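Epsin 1 (PDB 5LP0) probably binds membranes rich in phosphatidylinositol 4,5-bisphosphate through its ENTH domain, bending them and promoting clathrin-coated invaginations in receptor-mediated endocytosis. Local coordinates at residues L68-Y71 and L72-G76; V80-Q83 and C84-I88; K105-G108 and V109-R112; A115-L118 and V119-L122; R132-A135 and L136-E140. All coordinates share one frame; numbering follows the deposited sequence.

Interaction 1 of 5, residues L68-Y71 and L72-G76; sequences LMEY and LIKTG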
loop_
_atom_site.group_PDB
_atom_site.type_symbol
_atom_site.label_atom_id
_atom_site.label_comp_id
_atom_site.label_asym_id
_atom_site.label_seq_id
_atom_site.Cartn_x
_atom_site.Cartn_y
_atom_site.Cartn_z
ATOM N N LEU A 68 -2.898 1.096 0.754
ATOM C CA LEU A 68 -1.940 2.183 0.872
ATOM C C LEU A 68 -1.038 2.245 -0.364
ATOM O O LEU A 68 -0.826 3.326 -0.929
ATOM C CB LEU A 68 -1.127 2.031 2.148
ATOM C CG LEU A 68 0.000 3.050 2.291
ATOM C CD1 LEU A 68 -0.565 4.469 2.375
ATOM C CD2 LEU A 68 0.831 2.747 3.517
ATOM N N MET A 69 -0.505 1.119 -0.808
ATOM C CA MET A 69 0.375 1.131 -1.958
ATOM C C MET A 69 -0.362 1.676 -3.174
ATOM O O MET A 69 0.201 2.496 -3.910
ATOM C CB MET A 69 0.950 -0.253 -2.254
ATOM C CG MET A 69 2.111 -0.183 -3.251
ATOM S SD MET A 69 3.593 0.657 -2.571
ATOM C CE MET A 69 4.569 -0.756 -2.081
ATOM N N GLU A 70 -1.606 1.272 -3.397
ATOM C CA GLU A 70 -2.371 1.805 -4.506
ATOM C C GLU A 70 -2.487 3.327 -4.416
ATOM O O GLU A 70 -2.285 4.055 -5.403
ATOM C CB GLU A 70 -3.756 1.183 -4.525
ATOM C CG GLU A 70 -4.622 1.731 -5.650
ATOM C CD GLU A 70 -5.988 1.100 -5.686
ATOM O OE1 GLU A 70 -6.402 0.466 -4.690
ATOM O OE2 GLU A 70 -6.654 1.229 -6.730
ATOM N N TYR A 71 -2.832 3.815 -3.238
ATOM C CA TYR A 71 -2.955 5.253 -3.028
ATOM C C TYR A 71 -1.630 5.968 -3.326
ATOM O O TYR A 71 -1.608 7.029 -3.949
ATOM C CB TYR A 71 -3.391 5.531 -1.594
ATOM C CG TYR A 71 -3.631 6.999 -1.311
ATOM C CD1 TYR A 71 -4.883 7.540 -1.452
ATOM C CD2 TYR A 71 -2.602 7.832 -0.906
ATOM C CE1 TYR A 71 -5.122 8.861 -1.176
ATOM C CE2 TYR A 71 -2.824 9.177 -0.652
ATOM C CZ TYR A 71 -4.087 9.684 -0.802
ATOM O OH TYR A 71 -4.336 11.009 -0.551
ATOM N N LEU A 72 -0.507 5.401 -2.892
ATOM C CA LEU A 72 0.798 6.021 -3.122
ATOM C C LEU A 72 1.234 5.952 -4.584
ATOM O O LEU A 72 1.862 6.875 -5.111
ATOM C CB LEU A 72 1.828 5.335 -2.233
ATOM C CG LEU A 72 1.636 5.436 -0.723
ATOM C CD1 LEU A 72 2.784 4.711 -0.001
ATOM C CD2 LEU A 72 1.532 6.890 -0.243
ATOM N N ILE A 73 0.909 4.865 -5.259
ATOM C CA ILE A 73 1.159 4.740 -6.691
ATOM C C ILE A 73 0.452 5.866 -7.450
ATOM O O ILE A 73 1.044 6.479 -8.353
ATOM C CB ILE A 73 0.657 3.373 -7.211
ATOM C CG1 ILE A 73 1.624 2.254 -6.801
ATOM C CG2 ILE A 73 0.449 3.386 -8.720
ATOM C CD1 ILE A 73 0.983 0.854 -6.809
ATOM N N LYS A 74 -0.781 6.162 -7.066
ATOM C CA LYS A 74 -1.607 7.136 -7.790
ATOM C C LYS A 74 -1.392 8.576 -7.331
ATOM O O LYS A 74 -1.589 9.511 -8.107
ATOM C CB LYS A 74 -3.080 6.782 -7.625
ATOM C CG LYS A 74 -3.495 5.479 -8.276
ATOM C CD LYS A 74 -4.957 5.197 -8.015
ATOM C CE LYS A 74 -5.348 3.897 -8.659
ATOM N NZ LYS A 74 -6.806 3.605 -8.477
ATOM N N THR A 75 -0.962 8.767 -6.090
ATOM C CA THR A 75 -0.993 10.085 -5.453
ATOM C C THR A 75 0.387 10.602 -5.006
ATOM O O THR A 75 0.557 11.805 -4.754
ATOM C CB THR A 75 -1.903 10.050 -4.213
ATOM O OG1 THR A 75 -3.032 9.182 -4.458
ATOM C CG2 THR A 75 -2.396 11.422 -3.896
ATOM N N GLY A 76 1.348 9.689 -4.886
ATOM C CA GLY A 76 2.670 10.005 -4.387
ATOM C C GLY A 76 3.665 10.248 -5.507
ATOM O O GLY A 76 3.297 10.404 -6.673
#
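Thr75 closes down on Tyr71 at the C-terminal end of helix 59-75, the central helix of the all-helical ENTH domain. Its hydroxyl OG1 gives a 2.6 Å hydrogen bond to Tyr71 O, which also takes a bent, weak bond from Thr75 N and a longer weak one from Lys74 N, so three donors converge on one carbonyl in the last helical turn. With OG1 set anti to its own carbonyl carbon (chi1 -36°), the threonine turns back over the tyrosine ring: OG1 lies above the ring centre, and CB stands 4.1 Å from the centroid of the Tyr71 ring as a CH-pi contact over one face.

On another side of the helix, Glu70 and Lys74 run side by side in the same direction. Lys74 NZ meets Glu70 OE2 at 3.0 Å, on the anti side of the carboxylate and somewhat out of its plane; NZ has a second carboxylate partner in Glu131 of helix 125-139. The buried side is apolar: Leu68 CD1 rests on Leu72 CG, and Met69 CG on Ile73 CD1.

Further out, helix 25-34 packs against Leu68, Tyr71 and Leu72, while Val80 and Cys84 of helix 78-86 cover Met69, Leu72 and Ile73. Gly76 is the first residue to leave helical geometry, yet its N still reaches back to Leu72 O at 2.9 Å.

Interaction 2 of 5, residues V80-Q83 and C84-I88; sequences VAQQ and CRENI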
loop_
_atom_site.group_PDB
_atom_site.type_symbol
_atom_site.label_atom_id
_atom_site.label_comp_id
_atom_site.label_asym_id
_atom_site.label_seq_id
_atom_site.Cartn_x
_atom_site.Cartn_y
_atom_site.Cartn_z
ATOM N N VAL A 80 7.310 5.761 -6.577
ATOM C CA VAL A 80 6.541 4.682 -5.950
ATOM C C VAL A 80 6.160 3.624 -6.994
ATOM O O VAL A 80 6.478 2.430 -6.838
ATOM C CB VAL A 80 5.269 5.197 -5.242
ATOM C CG1 VAL A 80 4.462 3.996 -4.670
ATOM C CG2 VAL A 80 5.618 6.176 -4.116
ATOM N N ALA A 81 5.483 4.055 -8.059
ATOM C CA ALA A 81 5.047 3.125 -9.103
ATOM C C ALA A 81 6.256 2.436 -9.737
ATOM O O ALA A 81 6.223 1.259 -10.077
ATOM C CB ALA A 81 4.199 3.853 -10.162
ATOM N N GLN A 82 7.337 3.179 -9.910
ATOM C CA GLN A 82 8.528 2.603 -10.491
ATOM C C GLN A 82 9.070 1.479 -9.632
ATOM O O GLN A 82 9.414 0.415 -10.152
ATOM C CB GLN A 82 9.619 3.668 -10.647
ATOM C CG GLN A 82 10.690 3.289 -11.656
ATOM C CD GLN A 82 11.721 2.298 -11.133
ATOM O OE1 GLN A 82 11.893 2.121 -9.916
ATOM N NE2 GLN A 82 12.435 1.650 -12.067
ATOM N N GLN A 83 9.158 1.700 -8.319
ATOM C CA GLN A 83 9.687 0.656 -7.454
ATOM C C GLN A 83 8.713 -0.533 -7.405
ATOM O O GLN A 83 9.141 -1.701 -7.355
ATOM C CB GLN A 83 10.014 1.176 -6.050
ATOM C CG GLN A 83 10.589 0.074 -5.177
ATOM C CD GLN A 83 11.085 0.524 -3.828
ATOM O OE1 GLN A 83 10.652 0.028 -2.782
ATOM N NE2 GLN A 83 12.020 1.424 -3.834
ATOM N N CYS A 84 7.418 -0.258 -7.487
ATOM C CA CYS A 84 6.439 -1.340 -7.440
ATOM C C CYS A 84 6.549 -2.232 -8.680
ATOM O O CYS A 84 6.465 -3.454 -8.588
ATOM C CB CYS A 84 5.033 -0.795 -7.334
ATOM S SG CYS A 84 4.616 -0.163 -5.726
ATOM N N ARG A 85 6.786 -1.618 -9.832
ATOM C CA ARG A 85 6.940 -2.361 -11.074
ATOM C C ARG A 85 8.217 -3.188 -11.012
ATOM O O ARG A 85 8.243 -4.329 -11.486
ATOM C CB ARG A 85 6.958 -1.430 -12.299
ATOM C CG ARG A 85 5.598 -0.879 -12.683
ATOM C CD ARG A 85 5.621 -0.191 -14.063
ATOM N NE ARG A 85 6.315 1.095 -14.028
ATOM C CZ ARG A 85 5.768 2.225 -13.587
ATOM N NH1 ARG A 85 4.518 2.228 -13.160
ATOM N NH2 ARG A 85 6.460 3.360 -13.563
ATOM N N GLU A 86 9.262 -2.615 -10.416
ATOM C CA GLU A 86 10.520 -3.340 -10.198
ATOM C C GLU A 86 10.334 -4.552 -9.277
ATOM O O GLU A 86 11.018 -5.564 -9.419
ATOM C CB GLU A 86 11.603 -2.433 -9.593
ATOM C CG GLU A 86 12.287 -1.504 -10.559
ATOM C CD GLU A 86 13.327 -0.631 -9.864
ATOM O OE1 GLU A 86 13.558 -0.802 -8.644
ATOM O OE2 GLU A 86 13.913 0.233 -10.540
ATOM N N ASN A 87 9.436 -4.416 -8.309
ATOM C CA ASN A 87 9.192 -5.466 -7.330
ATOM C C ASN A 87 7.843 -6.119 -7.530
ATOM O O ASN A 87 7.172 -6.475 -6.562
ATOM C CB ASN A 87 9.291 -4.913 -5.916
ATOM C CG ASN A 87 10.698 -4.549 -5.540
ATOM O OD1 ASN A 87 11.122 -3.424 -5.761
ATOM N ND2 ASN A 87 11.441 -5.505 -4.968
ATOM N N ILE A 88 7.459 -6.313 -8.791
ATOM C CA ILE A 88 6.101 -6.751 -9.105
ATOM C C ILE A 88 5.780 -8.142 -8.540
ATOM O O ILE A 88 4.621 -8.414 -8.220
ATOM C CB ILE A 88 5.813 -6.696 -10.611
ATOM C CG1 ILE A 88 4.325 -6.872 -10.873
ATOM C CG2 ILE A 88 6.593 -7.749 -11.379
ATOM C CD1 ILE A 88 3.499 -5.744 -10.306
#
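Gln82 and Glu86, one turn apart on helix 78-86, are joined by a short side-chain hydrogen bond, with Gln82 NE2 2.6 Å from Glu86 OE2. The oxygen lies in the plane of the glutamine amide, but the donor approaches from above the carboxylate, the two flat groups standing at 90° to each other. Glu86 OE2 also lies 2.8 Å from Gln82 OE1, acceptor against acceptor, which makes the exact placement of the amide uncertain. A bend at chi2 of Gln82 (-78°) folds the amide back to meet the extended glutamate.

The backbone satisfies the carbonyls: Val80 O accepts from Cys84 N, Ala81 O from Arg85 N and Gln82 O from Glu86 N. Gln83 O receives Asn87 N at 2.9 Å, a bond from the first residue to leave helical geometry. Gln83 OE1 has its partner outside this turn, the indole NE1 of Trp49 on helix 38-51.

Arg85 bends at chi3 (-73°) and lays its guanidinium across the backbone, with Ala81 O 3.6 Å above the plane near its centre and Gln82 N over the same face. Ala81 CB touches Arg85 NH1 at 3.4 Å. With Arg85 cut back to an alanine, the Ala81 methyl and carbonyl would probably lose the flat group lying over them.

Val80 and Cys84 pack on helix 59-75, which gives this helix a buried apolar side and a polar side where amide and carboxylate meet less cleanly.

Interaction 3 of 5, residues K105-G108 and V109-R112; sequences KDQG and VNVR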
loop_
_atom_site.group_PDB
_atom_site.type_symbol
_atom_site.label_atom_id
_atom_site.label_comp_id
_atom_site.label_asym_id
_atom_site.label_seq_id
_atom_site.Cartn_x
_atom_site.Cartn_y
_atom_site.Cartn_z
ATOM N N LYS A 105 -14.349 -18.256 7.633
ATOM C CA LYS A 105 -14.573 -17.354 6.502
ATOM C C LYS A 105 -13.282 -16.974 5.770
ATOM O O LYS A 105 -12.228 -16.750 6.379
ATOM C CB LYS A 105 -15.410 -16.138 6.915
ATOM C CG LYS A 105 -14.641 -14.912 7.332
ATOM C CD LYS A 105 -15.553 -13.788 7.864
ATOM C CE LYS A 105 -16.998 -14.215 8.140
ATOM N NZ LYS A 105 -17.269 -14.597 9.562
ATOM N N ASP A 106 -13.389 -16.961 4.449
ATOM C CA ASP A 106 -12.227 -16.818 3.571
ATOM C C ASP A 106 -11.814 -15.356 3.452
ATOM O O ASP A 106 -12.268 -14.647 2.574
ATOM C CB ASP A 106 -12.526 -17.408 2.177
ATOM C CG ASP A 106 -11.260 -17.596 1.336
ATOM O OD1 ASP A 106 -10.243 -16.944 1.655
ATOM O OD2 ASP A 106 -11.274 -18.355 0.344
ATOM N N GLN A 107 -10.956 -14.888 4.352
ATOM C CA GLN A 107 -10.482 -13.507 4.270
ATOM C C GLN A 107 -9.479 -13.359 3.134
ATOM O O GLN A 107 -9.314 -12.277 2.583
ATOM C CB GLN A 107 -9.878 -13.048 5.602
ATOM C CG GLN A 107 -10.875 -13.103 6.784
ATOM C CD GLN A 107 -11.996 -12.084 6.683
ATOM O OE1 GLN A 107 -12.020 -11.237 5.801
ATOM N NE2 GLN A 107 -12.940 -12.173 7.606
ATOM N N GLY A 108 -8.816 -14.454 2.784
ATOM C CA GLY A 108 -7.849 -14.446 1.703
ATOM C C GLY A 108 -8.444 -14.009 0.382
ATOM O O GLY A 108 -7.747 -13.364 -0.416
ATOM N N VAL A 109 -9.719 -14.306 0.130
ATOM C CA VAL A 109 -10.332 -13.888 -1.129
ATOM C C VAL A 109 -10.226 -12.372 -1.374
ATOM O O VAL A 109 -10.033 -11.948 -2.520
ATOM C CB VAL A 109 -11.807 -14.352 -1.238
ATOM C CG1 VAL A 109 -12.746 -13.382 -0.555
ATOM C CG2 VAL A 109 -12.193 -14.532 -2.692
ATOM N N ASN A 110 -10.370 -11.556 -0.333
ATOM C CA ASN A 110 -10.223 -10.115 -0.483
ATOM C C ASN A 110 -8.802 -9.738 -0.877
ATOM O O ASN A 110 -8.590 -8.848 -1.696
ATOM C CB ASN A 110 -10.517 -9.389 0.839
ATOM C CG ASN A 110 -11.803 -9.832 1.494
ATOM O OD1 ASN A 110 -12.890 -9.545 0.993
ATOM N ND2 ASN A 110 -11.691 -10.499 2.648
ATOM N N VAL A 111 -7.826 -10.431 -0.289
ATOM C CA VAL A 111 -6.430 -10.178 -0.616
ATOM C C VAL A 111 -6.152 -10.542 -2.067
ATOM O O VAL A 111 -5.529 -9.771 -2.796
ATOM C CB VAL A 111 -5.469 -10.949 0.317
ATOM C CG1 VAL A 111 -4.022 -10.778 -0.117
ATOM C CG2 VAL A 111 -5.656 -10.445 1.732
ATOM N N ARG A 112 -6.655 -11.686 -2.520
ATOM C CA ARG A 112 -6.346 -12.168 -3.860
ATOM C C ARG A 112 -6.938 -11.251 -4.906
ATOM O O ARG A 112 -6.288 -10.950 -5.915
ATOM C CB ARG A 112 -6.868 -13.599 -4.069
ATOM C CG ARG A 112 -6.168 -14.636 -3.172
ATOM C CD ARG A 112 -6.562 -16.070 -3.507
ATOM N NE ARG A 112 -7.938 -16.460 -3.170
ATOM C CZ ARG A 112 -8.348 -16.917 -1.989
ATOM N NH1 ARG A 112 -7.517 -17.011 -0.958
ATOM N NH2 ARG A 112 -9.619 -17.293 -1.833
HETATM O O HOH W 1 -7.926 -18.227 1.606
#
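Asp106 OD1 is gripped by two donors at the start of helix 108-122. Val109 N gives it a 3.1 Å hydrogen bond, approaching well above the carboxylate plane, and a water donates to it at 2.6 Å. The first is the N-cap bond, made by an aspartate just ahead of the first turn, whose negative charge is probably favoured by the positive end of the helix dipole.

The other oxygen, OD2, forms a salt bridge with Arg112 NH2 at 2.9 Å. It is met on the syn side, somewhat out of the carboxylate plane, while OD2 itself lies in the guanidinium plane; carboxylate and guanidinium are turned 52° apart. The same water accepts from Arg112 NH1, closing a second, water-mediated route between the two charges. NH1 also bonds Phe97 O in the preceding loop. A bend at chi3 of Arg112 (-70°) brings the guanidinium back along the helix, where its face covers the Gly108 backbone and NH1 comes to 3.4 Å from Gly108 C. Replacing Asp106 by an alanine would probably leave Val109 N without its cap and Arg112 without its charged mate.

Gln107 O takes a weak backbone bond from Asn110 N at 3.2 Å.

The cap therefore joins the long loop after helix 89-92 to helix 108-122. Val111 turns its buried side chain onto Val62 and Met66 of helix 59-75, with Gln107 touching Trp59 and Asn110, in the conformer modelled here, touching Tyr63 of that same helix.

Interaction 4 of 5, residues A115-L118 and V119-L122; sequences AKQL and VTLL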
loop_
_atom_site.group_PDB
_atom_site.type_symbol
_atom_site.label_atom_id
_atom_site.label_comp_id
_atom_site.label_asym_id
_atom_site.label_seq_id
_atom_site.Cartn_x
_atom_site.Cartn_y
_atom_site.Cartn_z
ATOM N N ALA A 115 -5.032 -7.858 -4.973
ATOM C CA ALA A 115 -3.762 -8.088 -5.647
ATOM C C ALA A 115 -3.947 -8.164 -7.166
ATOM O O ALA A 115 -3.182 -7.585 -7.919
ATOM C CB ALA A 115 -3.096 -9.357 -5.134
ATOM N N LYS A 116 -4.954 -8.901 -7.621
ATOM C CA LYS A 116 -5.230 -9.024 -9.048
ATOM C C LYS A 116 -5.376 -7.641 -9.674
ATOM O O LYS A 116 -4.774 -7.345 -10.733
ATOM C CB LYS A 116 -6.515 -9.823 -9.245
ATOM C CG LYS A 116 -6.954 -9.983 -10.678
ATOM C CD LYS A 116 -8.296 -10.688 -10.786
ATOM C CE LYS A 116 -8.709 -10.807 -12.233
ATOM N NZ LYS A 116 -9.852 -11.741 -12.375
ATOM N N GLN A 117 -6.199 -6.795 -9.040
ATOM C CA GLN A 117 -6.444 -5.455 -9.574
ATOM C C GLN A 117 -5.212 -4.559 -9.539
ATOM O O GLN A 117 -4.999 -3.748 -10.450
ATOM C CB GLN A 117 -7.626 -4.785 -8.862
ATOM C CG GLN A 117 -8.903 -5.613 -8.910
ATOM C CD GLN A 117 -9.421 -5.884 -10.304
ATOM O OE1 GLN A 117 -9.071 -5.209 -11.273
ATOM N NE2 GLN A 117 -10.325 -6.831 -10.397
ATOM N N LEU A 118 -4.401 -4.693 -8.497
ATOM C CA LEU A 118 -3.226 -3.859 -8.380
ATOM C C LEU A 118 -2.195 -4.255 -9.425
ATOM O O LEU A 118 -1.514 -3.407 -9.977
ATOM C CB LEU A 118 -2.664 -3.934 -6.951
ATOM C CG LEU A 118 -1.434 -3.113 -6.575
ATOM C CD1 LEU A 118 -1.678 -1.672 -6.934
ATOM C CD2 LEU A 118 -1.114 -3.244 -5.092
ATOM N N VAL A 119 -2.103 -5.542 -9.739
ATOM C CA VAL A 119 -1.163 -6.006 -10.739
ATOM C C VAL A 119 -1.575 -5.483 -12.121
ATOM O O VAL A 119 -0.723 -4.997 -12.869
ATOM C CB VAL A 119 -1.086 -7.549 -10.778
ATOM C CG1 VAL A 119 -0.324 -8.009 -12.012
ATOM C CG2 VAL A 119 -0.409 -8.091 -9.513
ATOM N N THR A 120 -2.865 -5.562 -12.476
ATOM C CA THR A 120 -3.280 -5.054 -13.800
ATOM C C THR A 120 -3.031 -3.546 -13.934
ATOM O O THR A 120 -2.603 -3.072 -14.996
ATOM C CB THR A 120 -4.738 -5.393 -14.184
ATOM O OG1 THR A 120 -5.644 -4.659 -13.372
ATOM C CG2 THR A 120 -5.013 -6.871 -14.046
ATOM N N LEU A 121 -3.268 -2.801 -12.859
ATOM C CA LEU A 121 -2.957 -1.376 -12.861
ATOM C C LEU A 121 -1.467 -1.120 -13.105
ATOM O O LEU A 121 -1.100 -0.308 -13.956
ATOM C CB LEU A 121 -3.349 -0.757 -11.537
ATOM C CG LEU A 121 -2.862 0.678 -11.347
ATOM C CD1 LEU A 121 -3.417 1.606 -12.430
ATOM C CD2 LEU A 121 -3.277 1.103 -9.980
ATOM N N LEU A 122 -0.605 -1.790 -12.341
ATOM C CA LEU A 122 0.835 -1.556 -12.425
ATOM C C LEU A 122 1.415 -1.892 -13.804
ATOM O O LEU A 122 2.387 -1.276 -14.240
ATOM C CB LEU A 122 1.579 -2.336 -11.335
ATOM C CG LEU A 122 1.516 -1.693 -9.952
ATOM C CD1 LEU A 122 1.957 -2.662 -8.881
ATOM C CD2 LEU A 122 2.371 -0.428 -9.951
HETATM O O HOH W 2 -7.243 -2.862 -11.763
HETATM O O HOH W 3 -8.179 -5.476 -13.869
#
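Ala115 O accepts Val119 N at 2.9 Å, and Val119 CG2 sits close to the same carbonyl, 3.2 Å from Ala115 O. Next, Lys116 O takes Thr120 N.

Gln117 is solvated by two waters. Its O accepts Leu121 N, and the waters link it to Thr120: one donates to both Gln117 O and, at 3.0 Å, Gln117 OE1; the other donates to Gln117 OE1 at 2.8 Å. Both also bond to Thr120 OG1. The glutamine is bent at chi2 (-61°), which runs its amide alongside the threonine. Outside partners complete both groups, Glu113 for Gln117 NE2 and Arg127 for Thr120 OG1.

Leu118 is apolar and buried. Its O accepts Leu122 N, its CG lies 4.1 Å from Leu122 CD1 with the two side chains pointing the same way, and its CD1 reaches Leu121 CD2 at 4.4 Å.

These leucines meet Ile73 and Lys74 of helix 59-75, and Val119 meets Val91 of helix 89-92. A buried leucine side and a watered polar side on one stretch make this an amphipathic helix, as expected in the helical solenoid of an ENTH domain.

Interaction 5 of 5, residues R132-A135 and L136-E140; sequences RIHA and LKTKE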
loop_
_atom_site.group_PDB
_atom_site.type_symbol
_atom_site.label_atom_id
_atom_site.label_comp_id
_atom_site.label_asym_id
_atom_site.label_seq_id
_atom_site.Cartn_x
_atom_site.Cartn_y
_atom_site.Cartn_z
ATOM N N ARG A 132 -3.629 8.827 -12.071
ATOM C CA ARG A 132 -2.923 9.877 -11.335
ATOM C C ARG A 132 -3.646 11.216 -11.416
ATOM O O ARG A 132 -3.780 11.889 -10.432
ATOM C CB ARG A 132 -1.501 10.025 -11.847
ATOM C CG ARG A 132 -0.679 11.043 -11.096
ATOM C CD ARG A 132 0.768 10.956 -11.516
ATOM N NE ARG A 132 1.622 11.841 -10.743
ATOM C CZ ARG A 132 2.103 11.547 -9.540
ATOM N NH1 ARG A 132 1.787 10.407 -8.945
ATOM N NH2 ARG A 132 2.879 12.414 -8.936
ATOM N N ILE A 133 -4.124 11.593 -12.591
ATOM C CA ILE A 133 -4.912 12.823 -12.699
ATOM C C ILE A 133 -6.119 12.772 -11.766
ATOM O O ILE A 133 -6.358 13.713 -10.986
ATOM C CB ILE A 133 -5.360 13.038 -14.123
ATOM C CG1 ILE A 133 -4.164 13.481 -14.974
ATOM C CG2 ILE A 133 -6.479 14.112 -14.188
ATOM C CD1 ILE A 133 -4.466 13.544 -16.480
ATOM N N HIS A 134 -6.876 11.679 -11.830
ATOM C CA HIS A 134 -8.050 11.573 -10.961
ATOM C C HIS A 134 -7.667 11.568 -9.463
ATOM O O HIS A 134 -8.303 12.222 -8.632
ATOM C CB HIS A 134 -8.855 10.323 -11.315
ATOM C CG HIS A 134 -10.069 10.124 -10.455
ATOM N ND1 HIS A 134 -11.286 10.701 -10.742
ATOM C CD2 HIS A 134 -10.244 9.423 -9.309
ATOM C CE1 HIS A 134 -12.166 10.353 -9.817
ATOM N NE2 HIS A 134 -11.559 9.585 -8.933
ATOM N N ALA A 135 -6.589 10.874 -9.125
ATOM C CA ALA A 135 -6.196 10.726 -7.729
ATOM C C ALA A 135 -5.703 12.062 -7.163
ATOM O O ALA A 135 -5.964 12.388 -6.013
ATOM C CB ALA A 135 -5.118 9.679 -7.593
ATOM N N LEU A 136 -5.005 12.841 -7.979
ATOM C CA LEU A 136 -4.431 14.101 -7.522
ATOM C C LEU A 136 -5.551 15.099 -7.347
ATOM O O LEU A 136 -5.504 15.943 -6.466
ATOM C CB LEU A 136 -3.372 14.646 -8.491
ATOM C CG LEU A 136 -2.048 13.873 -8.510
ATOM C CD1 LEU A 136 -1.063 14.424 -9.527
ATOM C CD2 LEU A 136 -1.387 13.866 -7.124
ATOM N N LYS A 137 -6.573 15.000 -8.182
ATOM C CA LYS A 137 -7.754 15.823 -7.973
ATOM C C LYS A 137 -8.486 15.479 -6.673
ATOM O O LYS A 137 -8.923 16.377 -5.959
ATOM C CB LYS A 137 -8.656 15.741 -9.191
ATOM C CG LYS A 137 -7.985 16.370 -10.408
ATOM C CD LYS A 137 -8.737 16.068 -11.695
ATOM C CE LYS A 137 -10.097 16.743 -11.697
ATOM N NZ LYS A 137 -9.894 18.209 -11.592
ATOM N N THR A 138 -8.587 14.192 -6.343
ATOM C CA THR A 138 -9.139 13.805 -5.049
ATOM C C THR A 138 -8.293 14.394 -3.895
ATOM O O THR A 138 -8.842 14.943 -2.932
ATOM C CB THR A 138 -9.226 12.267 -4.936
ATOM O OG1 THR A 138 -10.081 11.752 -5.973
ATOM C CG2 THR A 138 -9.776 11.844 -3.566
ATOM N N LYS A 139 -6.964 14.310 -4.022
ATOM C CA LYS A 139 -6.033 14.786 -2.995
ATOM C C LYS A 139 -6.204 16.278 -2.750
ATOM O O LYS A 139 -6.351 16.719 -1.605
ATOM C CB LYS A 139 -4.593 14.507 -3.429
ATOM C CG LYS A 139 -3.512 14.990 -2.452
ATOM C CD LYS A 139 -2.125 14.796 -3.062
ATOM C CE LYS A 139 -1.005 14.846 -2.030
ATOM N NZ LYS A 139 -0.421 16.199 -1.917
ATOM N N GLU A 140 -6.169 17.059 -3.822
ATOM C CA GLU A 140 -6.373 18.504 -3.711
ATOM C C GLU A 140 -7.886 18.735 -3.723
ATOM O O GLU A 140 -8.516 18.990 -2.698
ATOM C CB GLU A 140 -5.734 19.254 -4.893
ATOM C CG GLU A 140 -6.669 19.274 -6.071
ATOM C CD GLU A 140 -6.224 20.072 -7.298
ATOM O OE1 GLU A 140 -7.067 20.087 -8.213
ATOM O OE2 GLU A 140 -5.111 20.679 -7.373
#
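Arg132 and Leu136 make the main apolar contact of this turn: Leu136 CD1 lies 3.7 Å from Arg132 CG and reaches over one face of the guanidinium. With CG anti to the backbone N (chi1 -177°) and the chain extended to NE, the arginine methylenes run past the leucine before the charge is reached. Beside it, Ile133 CG2 touches Lys137 CD at 3.9 Å, the two side chains pointing the same way; bends at chi3 and chi4 then carry the lysine amine off from the turn.

The backbone bonds are regular. Leu136 N donates to Arg132 O at 2.9 Å, Lys137 N to Ile133 O, Thr138 N to His134 O at 3.0 Å and Lys139 N to Ala135 O. Within the last turn Glu140 N bonds Leu136 O, at the C-terminal end of the modelled chain.

Arg132 and Lys139 find polar partners beyond this helix. Arg132 NH1 bonds Gly76 O, just past the end of helix 59-75, with a weak bond from NH2 to Tyr36 OH. Lys139 NZ, in the conformer modelled here, forms a salt bridge with Asp33 of helix 25-34.

This last part of helix 125-139 lies largely at the surface, with Ile133, His134, Lys137 and Thr138 on its exposed side. Ala135 supplies the close approach to helix 59-75, its methyl packing on Lys74 and Thr75.

How the interactions relate
Interaction 1 is the hub, about 7 Å from the centre of the chain, and touches three of the others. Met69 SD meets Cys84 SG of interaction 2 at 3.4 Å; Ile73 CD1 reaches Leu122 CD2 of interaction 4 at 3.7 Å; Lys74 O is 3.5 Å from Arg132 CG of interaction 5. Interactions 2 and 4 also touch, through Ile88 and Leu122. Interaction 3 shares helix 108-122 with interaction 4 but is about 22 Å, centre to centre, from interaction 1. The likely phosphoinositide site is nearer to interactions 1 and 3: Leu68 lies about 7 Å from Arg51 and Val111 about 9 Å from His61, side chain to side chain.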